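Local coordinates for citrinin polyketide synthase (PDB 5MPT), which builds the keto-aldehyde precursor of the mycotoxin citrinin in Monascus purpureus, the part described being its C-methyltransferase domain, at residues S15-A20 / L377-A382; V185-A190 / L312-T317; F192-L197 / I281-N286; P346-K351 / V362-G367. One frame throughout, in Å; residues are numbered along the deposited sequence. Where two conformers were deposited one is given.

Interaction 1 (S15-A20 / L377-A382); sequences SAILDA and LIIALA
Ile17 and Ile379 meet methyl against methyl, their side chains running at a slant to one another. The branch methyl CG2 of Ile17 lies 3.4 Å from the terminal CD1 of Ile379, closer than two methyl carbons usually sit, which marks this as the tight point of the contact. Ile379 gets there by extension: CG1 stands anti to the backbone N (chi1 -169°) and chi2 is also near trans, which carries CD1 out from the strand to the helix. Ile17 offers its shorter branch instead of its long arm. The same CG2 also faces Leu381, whose CD1 is 4.1 Å away; here the two side chains run past each other in opposite senses, alongside and not end on. One methyl of the helix therefore touches two strand residues, both on the same face of the sheet.

Helix 14-26 packs in this way on strand 375-381 of the seven-stranded sheet, whose order 3-2-1-4-5-7-6, with strand 375-381 antiparallel to its neighbours, is that of a class I methyltransferase fold. The segment axes are nearly antiparallel, at 161°, and come no closer than 10.8 Å, a spacing bridged entirely by aliphatic groups.

Leu18 joins at the margin of the contact. Its CB does not point straight at the strand, but its tip swings nearer, and CD2 lies 4.2 Å from CD2 of Leu381 in an oblique crossing. The two methyls of Leu381 thus serve different helix residues, CD1 facing Ile17 and CD2 facing Leu18. Phe310 lies against both Ile17 and Ile379, and Leu197 of helix 181-198 also packs on Ile17.

Interaction 2 (V185-A190 / L312-T317); sequences VWIQQA and LLLEMT. With EDO (1,2-ethanediol), chain D.
Leu314, modelled in two conformers, reaches helix 181-198 in the one described because its side chain is fully extended: CG is anti to the backbone N (chi1 -162°) and chi2 is near trans, which drives CD1 out from the strand. In Trp186, CB points at the strand, and chi1 (-74°) then carries the indole away, so that CB rather than the ring meets Leu314. In this conformer CD1 of Leu314 lies 3.6 Å from CB of Trp186. The same CD1 of Leu314 is 3.8 Å from CG1 of Ile187, where the two side chains cross at about a right angle. A single leucine methyl is thereby placed against consecutive residues of one helical turn, though the second conformer may touch them differently.

A turn further along, Ala190 meets Leu312. The CB of Ala190 points at the strand and stands 4.1 Å from CD2 of Leu312. Both touching strand residues lie on the same face of the sheet, while the intervening Leu313 faces the other way.

The helix and strand segments are nearly antiparallel (166°), with axes 9.9 Å apart, so helix 181-198 lies along a central strand of the Rossmann-like sheet. Glu315, an active-site residue, faces the opposite side of that strand, and its OE1 is hydrogen-bonded to ND1 of His289, also of the active site. The touching atoms are all carbon, so burial of apolar surface and van der Waals packing, not polar bonds, join the two segments here, while the adjoining residue of the strand delivers a carboxylate to the catalytic histidine.

Interaction 3 (F192-L197 / I281-N286); sequences FFLEQL and IILATN. With SAH (S-adenosyl-L-homocysteine), chain B.
The apolar contacts centre on Ile281, whose terminal CD1 meets two leucines one helical turn apart. Leu194 approaches alongside in the opposite sense, and its CD2 lies 3.9 Å from CD1 of Ile281. Leu197, in the conformer described, comes tip to tip: CG anti to the backbone N (chi1 176°) aims the chain at the strand, and CD2 ends 4.0 Å from the same CD1. The second methyl of Leu194, CD1, comes within 4.5 Å of CD1 of Leu283, a looser touch.

The polar contact belongs to the far end of the strand, where S-adenosylhomocysteine binds. Its amino N donates to the backbone O of Thr285 at 2.9 Å. The backbone O of Asn286, 3.4 Å from the ligand CG, makes close packing only. Asp241, Thr217 and Gly214 are among the residues that complete the ligand's bonds. The carboxy-terminal end of a central strand is a usual cofactor position in class I methyltransferases.

The short segment axes come no closer than 12.9 Å, and only the ends of the side chains meet. Strand 279-285 runs between strands 208-213 and 309-316, with Met224 of helix 221-231 against Leu194 and Leu283, and Ala16 of helix 14-26 against Leu197.

Interaction 4 (P346-K351 / V362-G367); sequences PATHWK and VDWTEG
Lys351 reaches across from helix 347-356 to Trp364 and Val362, and its atoms change partner as the chain extends. CB sits 3.9 Å from CZ3 of the Trp364 ring and also touches CG1 of Val362. CG, anti to the backbone N, lies 3.9 Å from CB of Val362. CD comes to the edge of the indole, in its plane, 3.8 Å from CZ3, with the two side chains crossing at about a right angle. CE continues the straight run, and only the last torsion bends (chi4 88°), setting NZ over the strand backbone. There NZ donates to two waters: water 2, at 2.9 Å from NZ, in turn donates to O of Val362, while water 1, held by NZ only weakly, accepts from N of Val362. The ammonium group is thus linked to the strand through solvent.

The face of the same indole is taken by Ala347, whose CB stands 3.6 Å from the centroid of the five-membered ring and 14° off its normal, a CH-pi contact. Methyl on the face and methylene at the edge seat the ring against the start of the helix.

Segments 347-351 and 362-364 run nearly antiparallel (163°), the latter in the edge strand 361-364 of the mixed sheet. Strand 375-381 is that strand's neighbour, with Arg376 touching both Ala347 and Trp364, and Trp350 turns inward to the active-site residues His289 and Glu315.

Starting from the N terminus, helix 14-26 enters interaction 1, which closes only near the end of the chain and encloses all the others. Helix 181-198 then opens interactions 2 and 3 in succession; interaction 3 closes first, on strand 279-285, and lies nested within interaction 2, which closes on the adjacent strand 309-316. Interaction 4 follows in series, a short loop joining helix 347-356 to edge strand 361-364, before strand 375-381 completes interaction 1. Four strands adjacent in one sheet are thereby engaged. Helices 14-26 and 181-198 touch through Ala20 and Phe193, and Trp350 brings 346-351 against Glu315 of 312-317.

Interaction 1 (S15-A20 / L377-A382)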
# COMPACT_ATOMS: atom_id res chain seq x y z
N SER A 15 18.18 -19.58 10.61
CA SER A 15 19.19 -18.55 10.91
C SER A 15 19.41 -17.62 9.73
O SER A 15 19.71 -16.45 9.93
CB SER A 15 20.52 -19.18 11.33
OG SER A 15 21.18 -19.81 10.24
N ALA A 16 19.30 -18.14 8.51
CA ALA A 16 19.44 -17.31 7.33
C ALA A 16 18.35 -16.25 7.28
O ALA A 16 18.62 -15.09 6.95
CB ALA A 16 19.38 -18.16 6.07
N ILE A 17 17.13 -16.65 7.61
CA ILE A 17 16.04 -15.69 7.61
C ILE A 17 16.25 -14.65 8.69
O ILE A 17 16.15 -13.44 8.45
CB ILE A 17 14.70 -16.41 7.81
CG1 ILE A 17 14.47 -17.49 6.74
CG2 ILE A 17 13.58 -15.35 7.75
CD1 ILE A 17 13.33 -18.45 7.09
N LEU A 18 16.46 -15.10 9.92
CA LEU A 18 16.52 -14.19 11.05
C LEU A 18 17.74 -13.28 10.98
O LEU A 18 17.66 -12.10 11.36
CB LEU A 18 16.52 -14.99 12.35
CG LEU A 18 15.28 -15.82 12.60
CD1 LEU A 18 15.61 -16.68 13.79
CD2 LEU A 18 14.09 -15.00 12.89
N ASP A 19 18.89 -13.80 10.53
CA ASP A 19 20.06 -12.95 10.43
C ASP A 19 19.91 -11.94 9.30
O ASP A 19 20.27 -10.77 9.47
CB ASP A 19 21.31 -13.81 10.24
CG ASP A 19 21.60 -14.70 11.45
OD1 ASP A 19 21.03 -14.46 12.53
OD2 ASP A 19 22.45 -15.62 11.32
N ALA A 20 19.40 -12.36 8.15
CA ALA A 20 19.14 -11.40 7.08
C ALA A 20 18.13 -10.35 7.51
O ALA A 20 18.29 -9.16 7.20
CB ALA A 20 18.69 -12.09 5.81
N LEU A 377 8.10 -3.52 6.46
CA LEU A 377 8.18 -4.94 6.15
C LEU A 377 7.86 -5.71 7.42
O LEU A 377 8.40 -5.44 8.50
CB LEU A 377 9.56 -5.35 5.64
CG LEU A 377 10.09 -4.73 4.35
CD1 LEU A 377 11.55 -5.16 4.10
CD2 LEU A 377 9.19 -5.07 3.19
N ILE A 378 6.96 -6.67 7.30
CA ILE A 378 6.51 -7.50 8.40
C ILE A 378 6.78 -8.92 7.95
O ILE A 378 6.23 -9.38 6.94
CB ILE A 378 5.02 -7.30 8.75
CG1 ILE A 378 4.71 -5.84 9.04
CG2 ILE A 378 4.63 -8.15 9.95
CD1 ILE A 378 3.20 -5.55 9.11
N ILE A 379 7.69 -9.58 8.63
CA ILE A 379 8.03 -10.96 8.31
C ILE A 379 7.34 -11.89 9.30
O ILE A 379 7.23 -11.57 10.49
CB ILE A 379 9.57 -11.16 8.30
CG1 ILE A 379 9.90 -12.53 7.70
CG2 ILE A 379 10.19 -11.04 9.72
CD1 ILE A 379 11.41 -12.70 7.41
N ALA A 380 6.88 -13.04 8.79
CA ALA A 380 6.13 -14.01 9.59
C ALA A 380 6.56 -15.41 9.17
O ALA A 380 6.36 -15.82 8.02
CB ALA A 380 4.64 -13.80 9.43
N LEU A 381 7.20 -16.11 10.08
CA LEU A 381 7.70 -17.45 9.80
C LEU A 381 6.60 -18.48 10.01
O LEU A 381 5.82 -18.40 10.98
CB LEU A 381 8.89 -17.77 10.71
CG LEU A 381 10.25 -17.21 10.29
CD1 LEU A 381 10.26 -15.74 10.14
CD2 LEU A 381 11.31 -17.67 11.29
N ALA A 382 6.53 -19.43 9.09
CA ALA A 382 5.49 -20.46 9.18
C ALA A 382 5.59 -21.29 10.45
O ALA A 382 4.56 -21.73 10.97
CB ALA A 382 5.54 -21.40 7.98

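Interaction 2 (V185-A190 / L312-T317)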
# COMPACT_ATOMS: atom_id res chain seq x y z
N VAL A 185 11.21 2.72 -1.12
CA VAL A 185 12.14 2.57 -0.00
C VAL A 185 12.10 1.14 0.53
O VAL A 185 13.14 0.47 0.67
CB VAL A 185 11.81 3.60 1.10
CG1 VAL A 185 12.24 3.08 2.50
CG2 VAL A 185 12.45 4.91 0.76
N TRP A 186 10.90 0.66 0.84
CA TRP A 186 10.77 -0.64 1.48
C TRP A 186 10.90 -1.79 0.50
O TRP A 186 11.32 -2.88 0.90
CB TRP A 186 9.44 -0.72 2.23
CG TRP A 186 9.50 0.08 3.48
CD1 TRP A 186 10.07 -0.28 4.67
CD2 TRP A 186 9.05 1.43 3.65
NE1 TRP A 186 9.98 0.74 5.58
CE2 TRP A 186 9.35 1.80 4.99
CE3 TRP A 186 8.37 2.34 2.83
CZ2 TRP A 186 9.04 3.04 5.50
CZ3 TRP A 186 8.09 3.56 3.34
CH2 TRP A 186 8.40 3.90 4.67
N ILE A 187 10.62 -1.56 -0.79
CA ILE A 187 10.94 -2.54 -1.81
C ILE A 187 12.44 -2.71 -1.92
O ILE A 187 12.96 -3.82 -1.99
CB ILE A 187 10.30 -2.14 -3.16
CG1 ILE A 187 8.77 -2.10 -3.05
CG2 ILE A 187 10.72 -3.12 -4.25
CD1 ILE A 187 8.03 -1.57 -4.32
N GLN A 188 13.17 -1.59 -1.93
CA GLN A 188 14.62 -1.67 -1.96
C GLN A 188 15.14 -2.38 -0.73
O GLN A 188 16.08 -3.16 -0.81
CB GLN A 188 15.19 -0.25 -2.08
CG GLN A 188 16.66 -0.19 -2.37
CD GLN A 188 16.99 -0.50 -3.82
OE1 GLN A 188 16.47 0.13 -4.74
NE2 GLN A 188 17.88 -1.49 -4.02
N GLN A 189 14.54 -2.12 0.43
CA GLN A 189 14.96 -2.80 1.65
C GLN A 189 14.68 -4.30 1.57
O GLN A 189 15.48 -5.12 2.04
CB GLN A 189 14.26 -2.15 2.84
CG GLN A 189 14.70 -2.73 4.16
CD GLN A 189 13.96 -2.12 5.32
OE1 GLN A 189 12.83 -1.69 5.17
NE2 GLN A 189 14.59 -2.07 6.49
N ALA A 190 13.57 -4.68 0.95
CA ALA A 190 13.29 -6.08 0.77
C ALA A 190 14.30 -6.73 -0.16
O ALA A 190 14.67 -7.89 0.07
CB ALA A 190 11.85 -6.27 0.25
N LEU A 312 6.56 -12.35 3.83
CA LEU A 312 7.10 -10.99 3.92
C LEU A 312 6.03 -10.04 3.42
O LEU A 312 5.82 -9.90 2.21
CB LEU A 312 8.39 -10.85 3.12
CG LEU A 312 9.08 -9.51 3.36
CD1 LEU A 312 9.58 -9.36 4.77
CD2 LEU A 312 10.26 -9.39 2.43
N LEU A 313 5.35 -9.41 4.37
CA LEU A 313 4.43 -8.33 4.06
C LEU A 313 5.16 -7.01 3.89
O LEU A 313 6.13 -6.70 4.60
CB LEU A 313 3.40 -8.17 5.18
CG LEU A 313 2.45 -9.32 5.43
CD1 LEU A 313 1.81 -9.16 6.79
CD2 LEU A 313 1.37 -9.35 4.34
N LEU A 314 4.69 -6.22 2.93
CA LEU A 314 5.01 -4.80 2.87
C LEU A 314 3.67 -4.12 3.03
O LEU A 314 2.84 -4.20 2.12
CB LEU A 314 5.69 -4.42 1.56
CG LEU A 314 6.43 -3.07 1.57
CD1 LEU A 314 7.26 -2.90 0.31
CD2 LEU A 314 5.49 -1.89 1.73
N GLU A 315 3.42 -3.54 4.20
CA GLU A 315 2.11 -2.99 4.53
C GLU A 315 2.22 -1.59 5.06
O GLU A 315 3.10 -1.27 5.87
CB GLU A 315 1.40 -3.86 5.57
CG GLU A 315 0.72 -5.05 4.99
CD GLU A 315 -0.58 -4.68 4.31
OE1 GLU A 315 -1.11 -3.57 4.56
OE2 GLU A 315 -1.05 -5.50 3.50
N MET A 316 1.31 -0.74 4.59
CA MET A 316 1.16 0.59 5.15
C MET A 316 0.52 0.46 6.53
O MET A 316 -0.61 -0.02 6.66
CB MET A 316 0.30 1.44 4.23
CG MET A 316 0.26 2.87 4.68
SD MET A 316 -0.38 4.01 3.44
CE MET A 316 1.13 4.47 2.58
N THR A 317 1.25 0.87 7.56
CA THR A 317 0.87 0.62 8.93
C THR A 317 0.30 1.87 9.61
O THR A 317 -0.25 1.77 10.70
CB THR A 317 2.08 0.07 9.70
OG1 THR A 317 3.25 0.85 9.36
CG2 THR A 317 2.32 -1.37 9.32
C1 EDO D . -5.05 2.22 10.52
O1 EDO D . -5.49 1.35 11.57
C2 EDO D . -3.53 2.22 10.54
O2 EDO D . -3.11 2.30 11.90

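Interaction 3 (F192-L197 / I281-N286)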
# COMPACT_ATOMS: atom_id res chain seq x y z
N PHE A 192 17.47 -5.95 -0.31
CA PHE A 192 18.64 -6.16 0.54
C PHE A 192 18.45 -7.37 1.45
O PHE A 192 19.35 -8.24 1.58
CB PHE A 192 18.90 -4.86 1.34
CG PHE A 192 20.03 -4.95 2.29
CD1 PHE A 192 21.27 -5.41 1.88
CD2 PHE A 192 19.85 -4.57 3.62
CE1 PHE A 192 22.34 -5.42 2.78
CE2 PHE A 192 20.90 -4.62 4.53
CZ PHE A 192 22.15 -5.04 4.11
N PHE A 193 17.27 -7.49 2.05
CA PHE A 193 16.98 -8.63 2.89
C PHE A 193 17.14 -9.93 2.10
O PHE A 193 17.83 -10.87 2.53
CB PHE A 193 15.56 -8.51 3.45
CG PHE A 193 15.00 -9.81 3.94
CD1 PHE A 193 15.58 -10.47 5.01
CD2 PHE A 193 13.90 -10.37 3.31
CE1 PHE A 193 15.10 -11.67 5.47
CE2 PHE A 193 13.39 -11.58 3.77
CZ PHE A 193 14.00 -12.25 4.84
N LEU A 194 16.50 -10.00 0.92
CA LEU A 194 16.55 -11.23 0.15
C LEU A 194 17.97 -11.56 -0.32
O LEU A 194 18.37 -12.73 -0.33
CB LEU A 194 15.60 -11.14 -1.04
CG LEU A 194 14.11 -11.17 -0.70
CD1 LEU A 194 13.26 -10.82 -1.92
CD2 LEU A 194 13.72 -12.56 -0.13
N GLU A 195 18.75 -10.55 -0.73
CA GLU A 195 20.12 -10.80 -1.14
C GLU A 195 20.92 -11.37 0.01
O GLU A 195 21.65 -12.36 -0.16
CB GLU A 195 20.75 -9.51 -1.67
CG GLU A 195 22.15 -9.75 -2.15
CD GLU A 195 22.70 -8.63 -2.99
OE1 GLU A 195 22.20 -7.50 -2.88
OE2 GLU A 195 23.63 -8.87 -3.79
N GLN A 196 20.79 -10.78 1.20
CA GLN A 196 21.54 -11.28 2.35
C GLN A 196 21.05 -12.66 2.75
O GLN A 196 21.82 -13.50 3.24
CB GLN A 196 21.40 -10.29 3.51
CG GLN A 196 22.12 -8.98 3.27
CD GLN A 196 23.62 -9.20 3.13
OE1 GLN A 196 24.23 -9.94 3.90
NE2 GLN A 196 24.19 -8.65 2.08
N LEU A 197 19.76 -12.91 2.54
CA LEU A 197 19.18 -14.23 2.79
C LEU A 197 19.80 -15.28 1.89
O LEU A 197 20.27 -16.33 2.36
CB LEU A 197 17.67 -14.19 2.57
CG LEU A 197 16.94 -15.52 2.69
CD1 LEU A 197 17.02 -16.02 4.12
CD2 LEU A 197 15.48 -15.43 2.26
N ILE A 281 8.84 -18.62 0.22
CA ILE A 281 8.64 -17.20 0.46
C ILE A 281 7.37 -16.75 -0.21
O ILE A 281 7.16 -17.00 -1.40
CB ILE A 281 9.83 -16.38 -0.09
CG1 ILE A 281 11.13 -16.89 0.48
CG2 ILE A 281 9.64 -14.91 0.20
CD1 ILE A 281 12.34 -16.21 -0.16
N ILE A 282 6.51 -16.08 0.55
CA ILE A 282 5.41 -15.33 -0.03
C ILE A 282 5.66 -13.85 0.20
O ILE A 282 5.83 -13.40 1.34
CB ILE A 282 4.06 -15.77 0.54
CG1 ILE A 282 3.80 -17.17 0.01
CG2 ILE A 282 2.91 -14.81 0.09
CD1 ILE A 282 2.65 -17.85 0.61
N LEU A 283 5.73 -13.12 -0.90
CA LEU A 283 5.80 -11.67 -0.95
C LEU A 283 4.41 -11.10 -1.15
O LEU A 283 3.65 -11.63 -1.95
CB LEU A 283 6.71 -11.24 -2.10
CG LEU A 283 8.18 -11.68 -2.02
CD1 LEU A 283 8.97 -11.10 -3.19
CD2 LEU A 283 8.81 -11.30 -0.70
N ALA A 284 4.08 -9.99 -0.45
CA ALA A 284 2.71 -9.44 -0.52
C ALA A 284 2.80 -7.96 -0.15
O ALA A 284 2.87 -7.62 1.04
CB ALA A 284 1.76 -10.20 0.39
N THR A 285 2.77 -7.10 -1.16
CA THR A 285 2.92 -5.67 -0.97
C THR A 285 1.56 -5.01 -1.08
O THR A 285 0.99 -4.94 -2.18
CB THR A 285 3.89 -5.09 -2.00
OG1 THR A 285 5.18 -5.68 -1.78
CG2 THR A 285 3.94 -3.55 -1.95
N ASN A 286 1.04 -4.58 0.08
CA ASN A 286 -0.16 -3.74 0.22
C ASN A 286 -1.36 -4.34 -0.49
O ASN A 286 -2.20 -3.63 -1.08
CB ASN A 286 0.14 -2.32 -0.22
CG ASN A 286 0.77 -1.55 0.90
OD1 ASN A 286 0.28 -1.58 2.04
ND2 ASN A 286 1.89 -0.90 0.64
N SAH B . 1.52 -4.88 -5.08
CA SAH B . 0.73 -3.85 -5.82
CB SAH B . 0.37 -2.57 -5.08
CG SAH B . -0.75 -2.71 -4.06
SD SAH B . -2.32 -2.63 -4.98
C SAH B . 1.55 -3.46 -7.08
O SAH B . 0.77 -3.05 -8.06
OXT SAH B . 2.75 -3.48 -7.15
C5' SAH B . -3.23 -4.05 -4.34
C4' SAH B . -3.13 -5.20 -5.33
O4' SAH B . -3.77 -6.32 -4.67
C3' SAH B . -3.87 -4.98 -6.65
O3' SAH B . -3.01 -5.45 -7.69
C2' SAH B . -5.13 -5.85 -6.51
O2' SAH B . -5.57 -6.40 -7.75
C1' SAH B . -4.62 -6.96 -5.59
N9 SAH B . -5.63 -7.68 -4.83
C8 SAH B . -6.74 -7.18 -4.21
N7 SAH B . -7.49 -8.09 -3.64
C5 SAH B . -6.83 -9.28 -3.91
C6 SAH B . -7.12 -10.62 -3.59
N6 SAH B . -8.21 -11.01 -2.92
N1 SAH B . -6.25 -11.56 -4.01
C2 SAH B . -5.17 -11.18 -4.70
N3 SAH B . -4.79 -9.96 -5.06
C4 SAH B . -5.68 -9.04 -4.64

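Interaction 4 (P346-K351 / V362-G367)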
# COMPACT_ATOMS: atom_id res chain seq x y z
N PRO A 346 -1.79 -1.36 12.21
CA PRO A 346 -0.42 -1.30 12.70
C PRO A 346 0.14 -2.69 12.88
O PRO A 346 -0.61 -3.66 13.06
CB PRO A 346 -0.55 -0.59 14.05
CG PRO A 346 -1.88 -0.98 14.52
CD PRO A 346 -2.76 -1.04 13.28
N ALA A 347 1.46 -2.76 12.83
CA ALA A 347 2.17 -4.05 12.87
C ALA A 347 1.76 -4.89 14.08
O ALA A 347 1.74 -6.13 14.00
CB ALA A 347 3.67 -3.80 12.89
N THR A 348 1.46 -4.24 15.20
CA THR A 348 1.07 -4.96 16.41
C THR A 348 -0.20 -5.77 16.17
O THR A 348 -0.33 -6.90 16.66
CB THR A 348 0.88 -3.99 17.57
OG1 THR A 348 0.00 -2.92 17.18
CG2 THR A 348 2.22 -3.39 17.99
N HIS A 349 -1.14 -5.22 15.40
CA HIS A 349 -2.34 -5.95 15.05
C HIS A 349 -2.02 -7.09 14.09
O HIS A 349 -2.55 -8.20 14.23
CB HIS A 349 -3.36 -5.01 14.40
CG HIS A 349 -4.61 -5.71 13.95
ND1 HIS A 349 -5.60 -6.11 14.82
CD2 HIS A 349 -5.02 -6.08 12.71
CE1 HIS A 349 -6.57 -6.69 14.14
NE2 HIS A 349 -6.25 -6.67 12.86
N TRP A 350 -1.20 -6.80 13.08
CA TRP A 350 -0.77 -7.86 12.18
C TRP A 350 -0.16 -9.02 12.96
O TRP A 350 -0.43 -10.17 12.67
CB TRP A 350 0.22 -7.30 11.17
CG TRP A 350 -0.40 -6.51 10.08
CD1 TRP A 350 -0.43 -5.16 9.96
CD2 TRP A 350 -1.07 -7.03 8.94
NE1 TRP A 350 -1.08 -4.81 8.81
CE2 TRP A 350 -1.50 -5.95 8.17
CE3 TRP A 350 -1.38 -8.33 8.50
CZ2 TRP A 350 -2.21 -6.11 6.98
CZ3 TRP A 350 -2.07 -8.48 7.32
CH2 TRP A 350 -2.48 -7.40 6.58
N LYS A 351 0.69 -8.73 13.95
CA LYS A 351 1.28 -9.81 14.74
C LYS A 351 0.20 -10.62 15.44
O LYS A 351 0.26 -11.86 15.48
CB LYS A 351 2.27 -9.24 15.75
CG LYS A 351 2.92 -10.25 16.66
CD LYS A 351 3.89 -9.56 17.60
CE LYS A 351 4.59 -10.52 18.58
NZ LYS A 351 5.84 -11.10 18.03
N VAL A 362 7.20 -13.42 14.37
CA VAL A 362 6.83 -12.19 13.67
C VAL A 362 7.81 -11.09 14.05
O VAL A 362 8.10 -10.90 15.24
CB VAL A 362 5.40 -11.74 14.00
CG1 VAL A 362 5.06 -10.46 13.23
CG2 VAL A 362 4.39 -12.89 13.72
N ASP A 363 8.29 -10.36 13.05
CA ASP A 363 9.16 -9.22 13.26
C ASP A 363 8.81 -8.15 12.23
O ASP A 363 8.09 -8.41 11.25
CB ASP A 363 10.63 -9.65 13.17
CG ASP A 363 11.61 -8.67 13.87
OD1 ASP A 363 11.17 -7.61 14.37
OD2 ASP A 363 12.82 -8.98 13.93
N TRP A 364 9.29 -6.92 12.44
CA TRP A 364 9.06 -5.90 11.42
C TRP A 364 10.12 -4.82 11.50
O TRP A 364 10.84 -4.70 12.49
CB TRP A 364 7.68 -5.25 11.53
CG TRP A 364 7.35 -4.71 12.88
CD1 TRP A 364 7.65 -3.47 13.38
CD2 TRP A 364 6.63 -5.39 13.90
NE1 TRP A 364 7.17 -3.35 14.66
CE2 TRP A 364 6.53 -4.52 15.00
CE3 TRP A 364 6.06 -6.67 14.00
CZ2 TRP A 364 5.88 -4.88 16.18
CZ3 TRP A 364 5.43 -7.03 15.16
CH2 TRP A 364 5.34 -6.13 16.24
N THR A 365 10.24 -4.07 10.40
CA THR A 365 11.17 -2.96 10.32
C THR A 365 10.74 -1.84 11.24
O THR A 365 9.54 -1.61 11.45
CB THR A 365 11.26 -2.43 8.89
OG1 THR A 365 9.94 -2.14 8.42
CG2 THR A 365 11.87 -3.48 7.98
N GLU A 366 11.74 -1.14 11.78
CA GLU A 366 11.51 0.02 12.62
C GLU A 366 12.73 0.92 12.52
O GLU A 366 13.82 0.50 12.12
CB GLU A 366 11.24 -0.38 14.08
CG GLU A 366 12.23 -1.25 14.75
CD GLU A 366 11.61 -1.90 15.99
OE1 GLU A 366 10.45 -1.56 16.32
OE2 GLU A 366 12.29 -2.73 16.63
N GLY A 367 12.51 2.17 12.92
CA GLY A 367 13.58 3.16 12.93
C GLY A 367 13.21 4.37 13.75
O GLY A 367 12.12 4.48 14.30
O HOH W 1 7.10 -13.42 17.01
O HOH W 2 7.60 -8.86 17.64